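Transcription termination factor NusA (Planctomyces limnophilus, PDB 4MTN) probably takes part in both transcription termination and antitermination, binding RNA polymerase core enzyme and nascent RNA. Local coordinates at residues A[278-283]-A[311-316]. Sequence-based numbering, arbitrary orientation.
Sequences RVLVLV and DVMTRE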
loop_
_atom_site.group_PDB
_atom_site.type_symbol
_atom_site.label_atom_id
_atom_site.label_comp_id
_atom_site.label_asym_id
_atom_site.label_seq_id
_atom_site.Cartn_x
_atom_site.Cartn_y
_atom_site.Cartn_z
ATOM N N ARG A 278 14.446 16.137 6.333
ATOM C CA ARG A 278 13.477 17.200 6.112
ATOM C C ARG A 278 13.955 18.218 5.082
ATOM O O ARG A 278 15.102 18.657 5.115
ATOM C CB ARG A 278 13.171 17.901 7.439
ATOM C CG ARG A 278 12.371 19.186 7.312
ATOM C CD ARG A 278 12.339 19.937 8.632
ATOM N NE ARG A 278 11.807 19.117 9.716
ATOM C CZ ARG A 278 11.846 19.460 11.000
ATOM N NH1 ARG A 278 12.398 20.609 11.364
ATOM N NH2 ARG A 278 11.339 18.652 11.920
ATOM N N VAL A 279 13.067 18.583 4.163
ATOM C CA VAL A 279 13.342 19.665 3.227
ATOM C C VAL A 279 12.672 20.941 3.721
ATOM O O VAL A 279 11.458 20.976 3.923
ATOM C CB VAL A 279 12.848 19.341 1.803
ATOM C CG1 VAL A 279 12.927 20.576 0.918
ATOM C CG2 VAL A 279 13.659 18.204 1.206
ATOM N N LEU A 280 13.466 21.986 3.923
ATOM C CA LEU A 280 12.938 23.255 4.403
ATOM C C LEU A 280 12.621 24.183 3.234
ATOM O O LEU A 280 13.520 24.637 2.526
ATOM C CB LEU A 280 13.928 23.919 5.360
ATOM C CG LEU A 280 13.402 25.096 6.181
ATOM C CD1 LEU A 280 12.208 24.668 7.020
ATOM C CD2 LEU A 280 14.503 25.662 7.062
ATOM N N VAL A 281 11.336 24.462 3.042
ATOM C CA VAL A 281 10.887 25.278 1.920
ATOM C C VAL A 281 10.482 26.680 2.368
ATOM O O VAL A 281 9.584 26.844 3.194
ATOM C CB VAL A 281 9.702 24.614 1.191
ATOM C CG1 VAL A 281 9.076 25.579 0.197
ATOM C CG2 VAL A 281 10.157 23.341 0.493
ATOM N N LEU A 282 11.153 27.687 1.816
ATOM C CA LEU A 282 10.864 29.079 2.144
ATOM C C LEU A 282 9.850 29.680 1.175
ATOM O O LEU A 282 10.035 29.644 -0.043
ATOM C CB LEU A 282 12.150 29.905 2.146
ATOM C CG LEU A 282 13.123 29.572 3.278
ATOM C CD1 LEU A 282 14.377 30.422 3.182
ATOM C CD2 LEU A 282 12.444 29.762 4.624
ATOM N N VAL A 283 8.779 30.238 1.730
ATOM C CA VAL A 283 7.663 30.736 0.936
ATOM C C VAL A 283 7.172 32.086 1.458
ATOM O O VAL A 283 7.008 32.271 2.663
ATOM C CB VAL A 283 6.498 29.716 0.933
ATOM C CG1 VAL A 283 5.194 30.374 0.536
ATOM C CG2 VAL A 283 6.814 28.549 0.008
ATOM N N ASP A 311 8.783 21.290 5.269
ATOM C CA ASP A 311 8.363 22.262 6.271
ATOM C C ASP A 311 8.306 23.652 5.645
ATOM O O ASP A 311 9.336 24.220 5.285
ATOM C CB ASP A 311 9.316 22.249 7.468
ATOM C CG ASP A 311 8.669 22.774 8.736
ATOM O OD1 ASP A 311 7.654 23.495 8.637
ATOM O OD2 ASP A 311 9.180 22.465 9.833
ATOM N N VAL A 312 7.099 24.195 5.516
ATOM C CA VAL A 312 6.912 25.477 4.843
ATOM C C VAL A 312 6.878 26.648 5.819
ATOM O O VAL A 312 6.010 26.726 6.689
ATOM C CB VAL A 312 5.619 25.487 4.009
ATOM C CG1 VAL A 312 5.366 26.874 3.440
ATOM C CG2 VAL A 312 5.707 24.464 2.895
HETATM N N MSE A 313 7.837 27.555 5.663
HETATM C CA MSE A 313 7.913 28.762 6.476
HETATM C C MSE A 313 8.251 29.965 5.604
HETATM O O MSE A 313 8.635 29.810 4.445
HETATM C CB MSE A 313 8.966 28.616 7.579
HETATM C CG MSE A 313 8.767 27.428 8.502
HETATM SE SE MSE A 313 10.233 27.246 9.771
HETATM C CE MSE A 313 9.970 28.901 10.765
ATOM N N THR A 314 8.103 31.162 6.161
ATOM C CA THR A 314 8.601 32.359 5.499
ATOM C C THR A 314 10.048 32.569 5.931
ATOM O O THR A 314 10.567 31.813 6.752
ATOM C CB THR A 314 7.762 33.607 5.836
ATOM O OG1 THR A 314 8.036 34.027 7.179
ATOM C CG2 THR A 314 6.277 33.310 5.691
ATOM N N ARG A 315 10.699 33.590 5.387
ATOM C CA ARG A 315 12.083 33.869 5.749
ATOM C C ARG A 315 12.154 34.587 7.093
ATOM O O ARG A 315 13.047 34.328 7.900
ATOM C CB ARG A 315 12.772 34.702 4.668
ATOM C CG ARG A 315 14.256 34.925 4.921
ATOM C CD ARG A 315 15.031 33.619 4.846
ATOM N NE ARG A 315 16.341 33.717 5.485
ATOM C CZ ARG A 315 17.264 32.760 5.453
ATOM N NH1 ARG A 315 17.025 31.628 4.805
ATOM N NH2 ARG A 315 18.427 32.936 6.065
ATOM N N GLU A 316 11.204 35.485 7.326
ATOM C CA GLU A 316 11.177 36.282 8.547
ATOM C C GLU A 316 10.901 35.427 9.777
ATOM O O GLU A 316 11.535 35.604 10.818
ATOM C CB GLU A 316 10.128 37.393 8.440
ATOM C CG GLU A 316 10.507 38.531 7.500
ATOM C CD GLU A 316 10.405 38.145 6.036
ATOM O OE1 GLU A 316 9.715 37.151 5.727
ATOM O OE2 GLU A 316 11.017 38.839 5.195
#
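The carbonyl oxygen of Met-313, modelled as selenomethionine, accepts the Val-283 N-H at 2.8 Å (N to O), while the Leu-282 CA-H makes a second, weaker approach. Earlier along the strands, Val-281 is held through both its N and its O, to Asp-311 O at 3.0 Å and Met-313 N at 3.1 Å, giving a regular parallel pairing. On one face, CD1 of Leu-280 lies 3.8 Å from CB of Asp-311 and also reaches SE of Met-313. Leu-282 rises on the same face with CG anti to its carbonyl carbon (chi1 -68°); its CD1 meets the in-plane edge of the Arg-315 guanidinium, and Leu-318 of helix 316-330 touches both leucines. Replacing Leu-282 with alanine would probably leave Leu-318 without part of its apolar partner and the Arg-315 chain freer to swing. Arg-278 forms a salt bridge with Asp-353, whereas Asp-311 OD2 lies over one guanidinium face, 4.0 Å from NH1, with no N-H directed at it, so that any attraction is probably electrostatic only. Opposite, Val-283 CB packs obliquely on Val-312 CG1 at 4.0 Å, and Val-312 also meets Leu-288 and Ile-292 of helix 285-292. Two parallel strands joined through two helices form the beta-alpha-alpha-beta unit of a type II KH domain.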